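Local coordinates for protein SusD homolog (PDB 4MRU) that probably binds mucin O-glycans at the surface of Bacteroides thetaiotaomicron, as a SusD-like lipoprotein with a TPR-like helical fold, at residues 94-97 and 98-102; 166-169 and 170-174; 194-197 and 198-202. All coordinates share one frame; numbering follows the deposited sequence.

Interaction 1. Residues 94-97 and 98-102; sequences YYAV and LQHED
Y94 and L98 meet one turn apart near the C-terminal end of helix 81-100, where L98 N gives to Y94 O at 3.2 Å, Q99 N gives to Y95 O, and E101 N, on the first residue to leave helical angles, closes the last turn on V97 O at 2.9 Å, the bonding of H100 N in between being weak. With CG of Y94 anti to its backbone nitrogen (chi1 -177°), the phenol is laid along the helix, its far half beside the L98 methyls. CD1 of L98 lies over one ring face in a CH-pi contact, 4.1 Å from the Y94 centroid and 20° off the ring normal, while CD2 touches CE2 of Y94 at 3.6 Å and also reaches CD1 of Y95 at 4.0 Å. A branched aliphatic residue suits this place because its two methyls can touch two neighbouring tyrosines at once. Where the helix runs out, H100 turns its imidazole back on the chain: ND1 donates to A96 O at 2.8 Å, with the oxygen almost in the ring plane. That carbonyl, near a helix end where regular partners give out, thus gains a side-chain donor besides weak bonds from Q99 N and H100 N. CG1 of V97 touches CG of E101, the two side chains crossing at a slant; E101 bends at chi2, and its OE2 is hydrogen-bonded to the hydroxyl of Y22, the residue on which the H100 ring stacks. Helix 104-125 packs against Y94, V97, L98 and E101, helix 24-32 touches V97 and E101, and R114 makes a cation-pi contact with Y94.

Interaction 2. Residues 166-169 and 170-174; sequences ADQA and LEDNM. With EDO (1,2-ethanediol), chain E.
The side chain of N173 folds back onto the carbonyl of A169 near the C-terminal end of helix 152-173, part of the TPR-like helical fold of SusD proteins. Its ND2 donates to A169 O at 2.8 Å, on a lone pair in the carbonyl plane, with an N-H...O angle of 163°; the acceptor also lies close to the plane of the asparagine amide. With CG beside its own backbone nitrogen (chi1 -70°), the amide can reach back one turn, which suits asparagine to this place, since N173 N makes just a weak bond to the same oxygen. The preceding carbonyls are met in regular fashion: A166 O by L170 N, D167 O by E171 N at 2.9 Å, and Q168 O by D172 N at 2.8 Å. D172 also brings OD2 to within 3.4 Å of CG of Q168, the amide and carboxylate planes standing 72° apart. D167 uses both carboxylate oxygens: OD1 forms a salt bridge with R196, while OD2 takes a hydrogen bond from H200. The guanidinium of R196 and the donors on OD2 would probably favour the ionised acid. One of those donors is a 1,2-ethanediol, probably from the crystallisation liquor, which gives its O1 hydroxyl to D167 OD2 at 2.9 Å.

Interaction 3. Residues 194-197 and 198-202; sequences QWRL and FLHSL
R196 and H200, one turn apart on helix 192-209, set the planes of their guanidinium and imidazole groups at right angles. CE1 of H200 lies over one face of the guanidinium, offset toward its rim, and comes within 3.4 Å of NH2 of R196; relative to the histidine ring, that nitrogen lies at the edge, in its plane. The arginine reaches this position through a bend at chi3 (71°). Both side chains are tied to D167, the histidine through NE2, and ND1 of H200 is hydrogen-bonded to G230 O. Held at both nitrogens, the imidazole has little freedom to rotate, and since both partners are oxygens the ring is probably doubly protonated. One face of the ring also lies against R196 O, whose hydrogen bond comes from H200 N at 2.9 Å.

A second pair, W195 and F198, is aromatic. The two side chains run next to each other in the same direction, with planes at 82° and 5.9 Å from the centroid of the six-membered indole ring to that of the phenyl ring; CD2 of F198 meets the tryptophan edge at CZ3, 3.9 Å away. Large apolar rings suit this buried side, where W195 touches L112 and W324 and F198 touches T116 and M325. The indole nitrogen of W195 is satisfied by D185.

S201 adds a smaller detail. Its hydroxyl, beside its own backbone nitrogen (chi1 -54°), donates to L197 O at 2.7 Å from above the carbonyl plane, and S201 N bonds the same carbonyl at 2.9 Å; OG is also hydrogen-bonded to I232 N. A serine paying its hydroxyl back to the carbonyl four residues earlier is a familiar helix motif, here within the TPR-like helical fold of SusD-like proteins.

Following the chain from the N terminus, interaction 1 comes first, near the end of helix 81-100, interaction 2 next, near the end of helix 152-173, and interaction 3 last, within helix 192-209. Each is local to one helix, so none closes a long loop, and they run in series without nesting or crossing. Interactions 2 and 3 touch: D167 bridges helices 152-173 and 192-209, which follow each other in the chain, and the selenium of M174 packs on CD of R196. Interaction 1 touches neither, its centre about 18 Å from that of interaction 2, but helix 104-125 packs against all three.

Interaction 1. Residues 94-97 and 98-102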
ATOM      1  N   TYR A  94       9.239 -13.606  14.979  1.00 21.76           N
ATOM      2  CA  TYR A  94       9.306 -12.547  15.991  1.00 21.83           C
ATOM      3  C   TYR A  94       9.710 -13.119  17.339  1.00 25.70           C
ATOM      4  O   TYR A  94      10.643 -12.621  17.981  1.00 21.92           O
ATOM      5  CB  TYR A  94       7.964 -11.803  16.119  1.00 25.98           C
ATOM      6  CG  TYR A  94       8.022 -10.637  17.112  1.00 27.86           C
ATOM      7  CD1 TYR A  94       8.745  -9.499  16.804  1.00 29.10           C
ATOM      8  CD2 TYR A  94       7.379 -10.689  18.339  1.00 29.24           C
ATOM      9  CE1 TYR A  94       8.829  -8.435  17.688  1.00 30.40           C
ATOM     10  CE2 TYR A  94       7.453  -9.610  19.244  1.00 34.49           C
ATOM     11  CZ  TYR A  94       8.209  -8.497  18.905  1.00 31.78           C
ATOM     12  OH  TYR A  94       8.366  -7.410  19.725  1.00 33.26           O
ATOM     13  N   TYR A  95       9.054 -14.197  17.759  1.00 22.30           N
ATOM     14  CA  TYR A  95       9.361 -14.781  19.061  1.00 25.66           C
ATOM     15  C   TYR A  95      10.707 -15.497  19.103  1.00 28.94           C
ATOM     16  O   TYR A  95      11.314 -15.578  20.172  1.00 30.28           O
ATOM     17  CB  TYR A  95       8.211 -15.704  19.523  1.00 31.67           C
ATOM     18  CG  TYR A  95       6.979 -14.903  20.044  1.00 42.52           C
ATOM     19  CD1 TYR A  95       7.135 -13.874  20.983  1.00 55.76           C
ATOM     20  CD2 TYR A  95       5.661 -15.207  19.634  1.00 51.29           C
ATOM     21  CE1 TYR A  95       6.042 -13.149  21.463  1.00 65.10           C
ATOM     22  CE2 TYR A  95       4.565 -14.489  20.119  1.00 51.20           C
ATOM     23  CZ  TYR A  95       4.765 -13.458  21.025  1.00 61.14           C
ATOM     24  OH  TYR A  95       3.713 -12.741  21.525  1.00 64.18           O
ATOM     25  N   ALA A  96      11.217 -15.974  17.962  1.00 26.74           N
ATOM     26  CA  ALA A  96      12.558 -16.552  17.910  1.00 29.39           C
ATOM     27  C   ALA A  96      13.598 -15.490  18.257  1.00 29.54           C
ATOM     28  O   ALA A  96      14.536 -15.735  19.035  1.00 29.21           O
ATOM     29  CB  ALA A  96      12.854 -17.173  16.542  1.00 32.00           C
ATOM     30  N   VAL A  97      13.423 -14.294  17.719  1.00 24.12           N
ATOM     31  CA  VAL A  97      14.341 -13.221  18.045  1.00 24.49           C
ATOM     32  C   VAL A  97      14.311 -12.923  19.516  1.00 27.71           C
ATOM     33  O   VAL A  97      15.391 -12.791  20.157  1.00 27.67           O
ATOM     34  CB  VAL A  97      14.022 -11.915  17.274  1.00 24.42           C
ATOM     35  CG1 VAL A  97      14.986 -10.811  17.670  1.00 25.00           C
ATOM     36  CG2 VAL A  97      14.079 -12.147  15.776  1.00 24.28           C
ATOM     37  N   LEU A  98      13.095 -12.818  20.066  1.00 26.54           N
ATOM     38  CA  LEU A  98      12.928 -12.487  21.483  1.00 30.18           C
ATOM     39  C   LEU A  98      13.453 -13.576  22.406  1.00 30.17           C
ATOM     40  O   LEU A  98      14.001 -13.280  23.439  1.00 32.15           O
ATOM     41  CB  LEU A  98      11.470 -12.227  21.808  1.00 33.32           C
ATOM     42  CG  LEU A  98      11.009 -10.763  21.740  1.00 36.39           C
ATOM     43  CD1 LEU A  98      11.346 -10.027  20.439  1.00 37.39           C
ATOM     44  CD2 LEU A  98       9.509 -10.787  21.997  1.00 33.77           C
ATOM     45  N   GLN A  99      13.387 -14.824  22.013  1.00 28.70           N
ATOM     46  CA  GLN A  99      13.863 -15.849  22.908  1.00 32.40           C
ATOM     47  C   GLN A  99      15.389 -16.083  22.766  1.00 34.23           C
ATOM     48  O   GLN A  99      16.036 -16.554  23.714  1.00 36.69           O
ATOM     49  CB  GLN A  99      12.970 -17.099  22.763  1.00 37.74           C
ATOM     50  CG  GLN A  99      13.420 -18.180  21.821  1.00 53.99           C
ATOM     51  CD  GLN A  99      12.321 -19.199  21.559  1.00 65.46           C
ATOM     52  OE1 GLN A  99      11.114 -18.872  21.532  1.00 58.80           O
ATOM     53  NE2 GLN A  99      12.731 -20.446  21.361  1.00 77.03           N
ATOM     54  N   HIS A 100      16.012 -15.643  21.670  1.00 29.77           N
ATOM     55  CA  HIS A 100      17.460 -15.870  21.492  1.00 32.96           C
ATOM     56  C   HIS A 100      18.355 -14.657  21.694  1.00 30.21           C
ATOM     57  O   HIS A 100      19.538 -14.828  21.945  1.00 31.84           O
ATOM     58  CB  HIS A 100      17.748 -16.379  20.093  1.00 34.50           C
ATOM     59  CG  HIS A 100      17.302 -17.768  19.863  1.00 39.39           C
ATOM     60  ND1 HIS A 100      16.011 -18.076  19.494  1.00 42.36           N
ATOM     61  CD2 HIS A 100      17.966 -18.945  19.954  1.00 41.89           C
ATOM     62  CE1 HIS A 100      15.897 -19.386  19.369  1.00 44.52           C
ATOM     63  NE2 HIS A 100      17.067 -19.934  19.642  1.00 39.29           N
ATOM     64  N   GLU A 101      17.819 -13.449  21.541  1.00 26.41           N
ATOM     65  CA  GLU A 101      18.645 -12.224  21.552  1.00 31.39           C
ATOM     66  C   GLU A 101      18.285 -11.324  22.722  1.00 33.42           C
ATOM     67  O   GLU A 101      17.101 -11.110  23.000  1.00 31.88           O
ATOM     68  CB  GLU A 101      18.457 -11.421  20.263  1.00 29.70           C
ATOM     69  CG  GLU A 101      18.524 -12.212  18.962  1.00 32.96           C
ATOM     70  CD  GLU A 101      19.875 -12.872  18.721  1.00 31.47           C
ATOM     71  OE1 GLU A 101      20.877 -12.364  19.255  1.00 31.72           O
ATOM     72  OE2 GLU A 101      19.917 -13.887  17.990  1.00 31.06           O
ATOM     73  N   ASP A 102      19.279 -10.791  23.418  1.00 33.52           N
ATOM     74  CA  ASP A 102      19.004  -9.705  24.381  1.00 37.15           C
ATOM     75  C   ASP A 102      19.620  -8.360  23.942  1.00 35.32           C
ATOM     76  O   ASP A 102      19.509  -7.364  24.659  1.00 35.88           O
ATOM     77  CB  ASP A 102      19.442 -10.086  25.810  1.00 43.48           C
ATOM     78  CG  ASP A 102      20.902 -10.407  25.915  1.00 50.18           C
ATOM     79  OD1 ASP A 102      21.610 -10.277  24.903  1.00 58.89           O
ATOM     80  OD2 ASP A 102      21.350 -10.807  27.016  1.00 59.17           O
TER

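Interaction 2. Residues 166-169 and 170-174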
ATOM      1  N   ALA A 166      11.459   1.247  19.821  1.00 23.73           N
ATOM      2  CA  ALA A 166      12.490   0.814  18.888  1.00 23.08           C
ATOM      3  C   ALA A 166      13.423   1.953  18.557  1.00 23.53           C
ATOM      4  O   ALA A 166      14.662   1.764  18.485  1.00 23.47           O
ATOM      5  CB  ALA A 166      11.884   0.254  17.621  1.00 21.87           C
ATOM      6  N   ASP A 167      12.858   3.133  18.321  1.00 21.57           N
ATOM      7  CA  ASP A 167      13.673   4.258  17.946  1.00 22.46           C
ATOM      8  C   ASP A 167      14.661   4.633  19.021  1.00 24.94           C
ATOM      9  O   ASP A 167      15.822   4.954  18.728  1.00 23.07           O
ATOM     10  CB  ASP A 167      12.786   5.471  17.649  1.00 24.96           C
ATOM     11  CG  ASP A 167      13.502   6.513  16.851  1.00 26.65           C
ATOM     12  OD1 ASP A 167      14.446   6.160  16.125  1.00 29.23           O
ATOM     13  OD2 ASP A 167      13.110   7.701  16.928  1.00 25.24           O
ATOM     14  N   GLN A 168      14.209   4.656  20.269  1.00 25.38           N
ATOM     15  CA  GLN A 168      15.127   4.947  21.375  1.00 27.05           C
ATOM     16  C   GLN A 168      16.297   3.963  21.415  1.00 24.72           C
ATOM     17  O   GLN A 168      17.457   4.362  21.666  1.00 25.24           O
ATOM     18  CB  GLN A 168      14.383   4.915  22.705  1.00 32.87           C
ATOM     19  CG  GLN A 168      15.263   5.263  23.907  1.00 48.97           C
ATOM     20  CD  GLN A 168      14.560   5.095  25.234  1.00 64.22           C
ATOM     21  OE1 GLN A 168      13.481   4.507  25.325  1.00 63.49           O
ATOM     22  NE2 GLN A 168      15.184   5.608  26.284  1.00 82.37           N
ATOM     23  N   ALA A 169      16.015   2.680  21.167  1.00 21.21           N
ATOM     24  CA  ALA A 169      17.039   1.671  21.287  1.00 22.93           C
ATOM     25  C   ALA A 169      18.035   1.793  20.124  1.00 22.61           C
ATOM     26  O   ALA A 169      19.242   1.616  20.317  1.00 27.04           O
ATOM     27  CB  ALA A 169      16.433   0.273  21.357  1.00 25.02           C
ATOM     28  N   LEU A 170      17.546   2.141  18.939  1.00 22.58           N
ATOM     29  CA  LEU A 170      18.423   2.395  17.806  1.00 23.31           C
ATOM     30  C   LEU A 170      19.309   3.636  18.036  1.00 25.07           C
ATOM     31  O   LEU A 170      20.536   3.585  17.838  1.00 23.93           O
ATOM     32  CB  LEU A 170      17.621   2.598  16.539  1.00 21.63           C
ATOM     33  CG  LEU A 170      16.947   1.317  16.025  1.00 26.58           C
ATOM     34  CD1 LEU A 170      16.137   1.667  14.798  1.00 28.88           C
ATOM     35  CD2 LEU A 170      17.938   0.194  15.731  1.00 33.15           C
ATOM     36  N   GLU A 171      18.683   4.732  18.453  1.00 25.11           N
ATOM     37  CA  GLU A 171      19.414   5.945  18.720  1.00 26.53           C
ATOM     38  C   GLU A 171      20.462   5.726  19.800  1.00 26.58           C
ATOM     39  O   GLU A 171      21.569   6.211  19.662  1.00 27.10           O
ATOM     40  CB  GLU A 171      18.465   7.027  19.159  1.00 26.27           C
ATOM     41  CG  GLU A 171      19.093   8.386  19.476  1.00 36.02           C
ATOM     42  CD  GLU A 171      18.043   9.360  19.982  1.00 36.81           C
ATOM     43  OE1 GLU A 171      17.591   9.210  21.136  1.00 62.05           O
ATOM     44  OE2 GLU A 171      17.620  10.234  19.228  1.00 47.08           O
ATOM     45  N   ASP A 172      20.111   5.049  20.895  1.00 26.11           N
ATOM     46  CA  ASP A 172      21.049   4.862  22.002  1.00 28.96           C
ATOM     47  C   ASP A 172      22.183   3.893  21.704  1.00 33.39           C
ATOM     48  O   ASP A 172      23.199   3.908  22.423  1.00 30.74           O
ATOM     49  CB  ASP A 172      20.339   4.352  23.244  1.00 30.08           C
ATOM     50  CG  ASP A 172      19.415   5.393  23.860  1.00 40.76           C
ATOM     51  OD1 ASP A 172      19.541   6.587  23.539  1.00 43.97           O
ATOM     52  OD2 ASP A 172      18.560   5.005  24.685  1.00 46.60           O
ATOM     53  N   ASN A 173      22.050   3.059  20.673  1.00 26.89           N
ATOM     54  CA  ASN A 173      23.094   2.070  20.373  1.00 29.93           C
ATOM     55  C   ASN A 173      23.800   2.194  19.013  1.00 32.94           C
ATOM     56  O   ASN A 173      24.783   1.491  18.753  1.00 35.39           O
ATOM     57  CB  ASN A 173      22.499   0.682  20.481  1.00 29.00           C
ATOM     58  CG  ASN A 173      22.181   0.337  21.900  1.00 36.54           C
ATOM     59  OD1 ASN A 173      23.076   0.022  22.673  1.00 35.07           O
ATOM     60  ND2 ASN A 173      20.911   0.446  22.272  1.00 29.61           N
HETATM   61  N   MSE A 174      23.348   3.103  18.176  1.00 30.52           N
HETATM   62  CA  MSE A 174      23.951   3.214  16.863  1.00 33.71           C
HETATM   63  C   MSE A 174      25.319   3.853  16.930  1.00 31.40           C
HETATM   64  O   MSE A 174      25.643   4.674  17.810  1.00 25.54           O
HETATM   65  CB  MSE A 174      23.050   4.044  15.985  1.00 32.43           C
HETATM   66  CG  MSE A 174      23.104   5.549  16.230  1.00 30.66           C
HETATM   67 SE   MSE A 174      21.532   6.092  15.176  0.75 41.44          SE
HETATM   68  CE  MSE A 174      21.532   8.005  15.770  1.00 38.13           C
TER
HETATM   69  C1  EDO E 603      10.096   9.508  17.956  1.00 23.22           C
HETATM   70  O1  EDO E 603      10.311   8.157  17.553  1.00 28.91           O
HETATM   71  C2  EDO E 603      10.450  10.408  16.797  1.00 29.98           C
HETATM   72  O2  EDO E 603       9.367  10.309  15.881  1.00 25.37           O

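Interaction 3. Residues 194-197 and 198-202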
ATOM      1  N   GLN A 194      19.842   4.612   8.737  1.00 22.42           N
ATOM      2  CA  GLN A 194      18.801   4.519   7.706  1.00 20.35           C
ATOM      3  C   GLN A 194      17.547   3.874   8.269  1.00 19.65           C
ATOM      4  O   GLN A 194      16.457   4.298   7.920  1.00 22.80           O
ATOM      5  CB  GLN A 194      19.312   3.765   6.470  1.00 20.80           C
ATOM      6  CG  GLN A 194      20.264   4.616   5.637  1.00 23.08           C
ATOM      7  CD  GLN A 194      20.825   3.836   4.476  1.00 29.40           C
ATOM      8  OE1 GLN A 194      21.270   2.690   4.631  1.00 25.55           O
ATOM      9  NE2 GLN A 194      20.755   4.419   3.300  1.00 28.31           N
ATOM     10  N   TRP A 195      17.688   2.850   9.126  1.00 20.65           N
ATOM     11  CA  TRP A 195      16.518   2.293   9.821  1.00 19.43           C
ATOM     12  C   TRP A 195      15.761   3.383  10.587  1.00 22.46           C
ATOM     13  O   TRP A 195      14.519   3.371  10.578  1.00 20.17           O
ATOM     14  CB  TRP A 195      16.895   1.134  10.745  1.00 21.30           C
ATOM     15  CG  TRP A 195      17.081  -0.136  10.010  1.00 19.29           C
ATOM     16  CD1 TRP A 195      18.238  -0.805   9.791  1.00 21.32           C
ATOM     17  CD2 TRP A 195      16.053  -0.867   9.327  1.00 20.79           C
ATOM     18  NE1 TRP A 195      18.008  -1.940   9.043  1.00 22.81           N
ATOM     19  CE2 TRP A 195      16.674  -1.998   8.728  1.00 21.31           C
ATOM     20  CE3 TRP A 195      14.686  -0.662   9.134  1.00 19.44           C
ATOM     21  CZ2 TRP A 195      15.960  -2.918   7.959  1.00 24.73           C
ATOM     22  CZ3 TRP A 195      13.963  -1.582   8.357  1.00 22.90           C
ATOM     23  CH2 TRP A 195      14.596  -2.721   7.814  1.00 23.56           C
ATOM     24  N   ARG A 196      16.459   4.360  11.186  1.00 20.93           N
ATOM     25  CA  ARG A 196      15.721   5.441  11.878  1.00 24.77           C
ATOM     26  C   ARG A 196      14.933   6.354  10.918  1.00 19.60           C
ATOM     27  O   ARG A 196      13.811   6.747  11.223  1.00 21.06           O
ATOM     28  CB  ARG A 196      16.642   6.296  12.760  1.00 23.36           C
ATOM     29  CG  ARG A 196      17.197   5.475  13.924  1.00 25.16           C
ATOM     30  CD  ARG A 196      17.904   6.371  14.926  1.00 27.74           C
ATOM     31  NE  ARG A 196      16.918   7.152  15.624  1.00 25.81           N
ATOM     32  CZ  ARG A 196      16.950   8.464  15.807  1.00 30.46           C
ATOM     33  NH1 ARG A 196      17.946   9.208  15.368  1.00 31.70           N
ATOM     34  NH2 ARG A 196      15.958   9.027  16.472  1.00 28.44           N
ATOM     35  N   LEU A 197      15.514   6.688   9.771  1.00 19.11           N
ATOM     36  CA  LEU A 197      14.807   7.459   8.774  1.00 20.68           C
ATOM     37  C   LEU A 197      13.536   6.732   8.375  1.00 19.57           C
ATOM     38  O   LEU A 197      12.425   7.327   8.296  1.00 20.78           O
ATOM     39  CB  LEU A 197      15.678   7.700   7.548  1.00 20.10           C
ATOM     40  CG  LEU A 197      16.942   8.540   7.787  1.00 21.33           C
ATOM     41  CD1 LEU A 197      17.720   8.641   6.476  1.00 20.74           C
ATOM     42  CD2 LEU A 197      16.570   9.898   8.329  1.00 22.94           C
ATOM     43  N   PHE A 198      13.679   5.436   8.135  1.00 21.82           N
ATOM     44  CA  PHE A 198      12.517   4.656   7.733  1.00 19.51           C
ATOM     45  C   PHE A 198      11.475   4.646   8.852  1.00 19.29           C
ATOM     46  O   PHE A 198      10.271   4.816   8.606  1.00 19.50           O
ATOM     47  CB  PHE A 198      12.895   3.219   7.362  1.00 19.59           C
ATOM     48  CG  PHE A 198      11.728   2.331   7.224  1.00 18.78           C
ATOM     49  CD1 PHE A 198      10.901   2.440   6.112  1.00 23.02           C
ATOM     50  CD2 PHE A 198      11.422   1.409   8.200  1.00 19.57           C
ATOM     51  CE1 PHE A 198       9.787   1.631   5.979  1.00 21.06           C
ATOM     52  CE2 PHE A 198      10.309   0.609   8.075  1.00 21.75           C
ATOM     53  CZ  PHE A 198       9.509   0.706   6.949  1.00 21.50           C
ATOM     54  N   LEU A 199      11.922   4.391  10.062  1.00 18.82           N
ATOM     55  CA  LEU A 199      10.974   4.361  11.200  1.00 19.00           C
ATOM     56  C   LEU A 199      10.192   5.657  11.321  1.00 18.96           C
ATOM     57  O   LEU A 199       8.973   5.654  11.531  1.00 18.55           O
ATOM     58  CB  LEU A 199      11.741   4.080  12.488  1.00 19.22           C
ATOM     59  CG  LEU A 199      11.010   3.885  13.796  1.00 23.64           C
ATOM     60  CD1 LEU A 199      11.871   3.009  14.698  1.00 22.46           C
ATOM     61  CD2 LEU A 199      10.708   5.209  14.461  1.00 23.23           C
ATOM     62  N   HIS A 200      10.891   6.776  11.202  1.00 17.59           N
ATOM     63  CA  HIS A 200      10.216   8.093  11.243  1.00 17.61           C
ATOM     64  C   HIS A 200       9.247   8.312  10.075  1.00 18.57           C
ATOM     65  O   HIS A 200       8.203   8.952  10.225  1.00 17.85           O
ATOM     66  CB  HIS A 200      11.247   9.196  11.298  1.00 17.54           C
ATOM     67  CG  HIS A 200      12.141   9.105  12.490  1.00 18.41           C
ATOM     68  ND1 HIS A 200      13.491   9.420  12.439  1.00 19.51           N
ATOM     69  CD2 HIS A 200      11.910   8.645  13.739  1.00 21.37           C
ATOM     70  CE1 HIS A 200      14.020   9.227  13.634  1.00 21.98           C
ATOM     71  NE2 HIS A 200      13.090   8.724  14.424  1.00 24.50           N
ATOM     72  N   SER A 201       9.607   7.805   8.910  1.00 20.90           N
ATOM     73  CA  SER A 201       8.752   7.881   7.756  1.00 20.79           C
ATOM     74  C   SER A 201       7.455   7.044   7.978  1.00 19.86           C
ATOM     75  O   SER A 201       6.389   7.470   7.650  1.00 19.66           O
ATOM     76  CB  SER A 201       9.512   7.420   6.507  1.00 18.84           C
ATOM     77  OG  SER A 201      10.725   8.157   6.355  1.00 21.45           O
ATOM     78  N   LEU A 202       7.594   5.866   8.561  1.00 18.01           N
ATOM     79  CA  LEU A 202       6.433   5.040   8.885  1.00 17.13           C
ATOM     80  C   LEU A 202       5.556   5.721   9.923  1.00 19.76           C
ATOM     81  O   LEU A 202       4.331   5.664   9.802  1.00 18.83           O
ATOM     82  CB  LEU A 202       6.883   3.705   9.423  1.00 19.68           C
ATOM     83  CG  LEU A 202       5.846   2.624   9.717  1.00 19.50           C
ATOM     84  CD1 LEU A 202       5.011   2.335   8.488  1.00 21.90           C
ATOM     85  CD2 LEU A 202       6.550   1.365  10.211  1.00 23.61           C
TER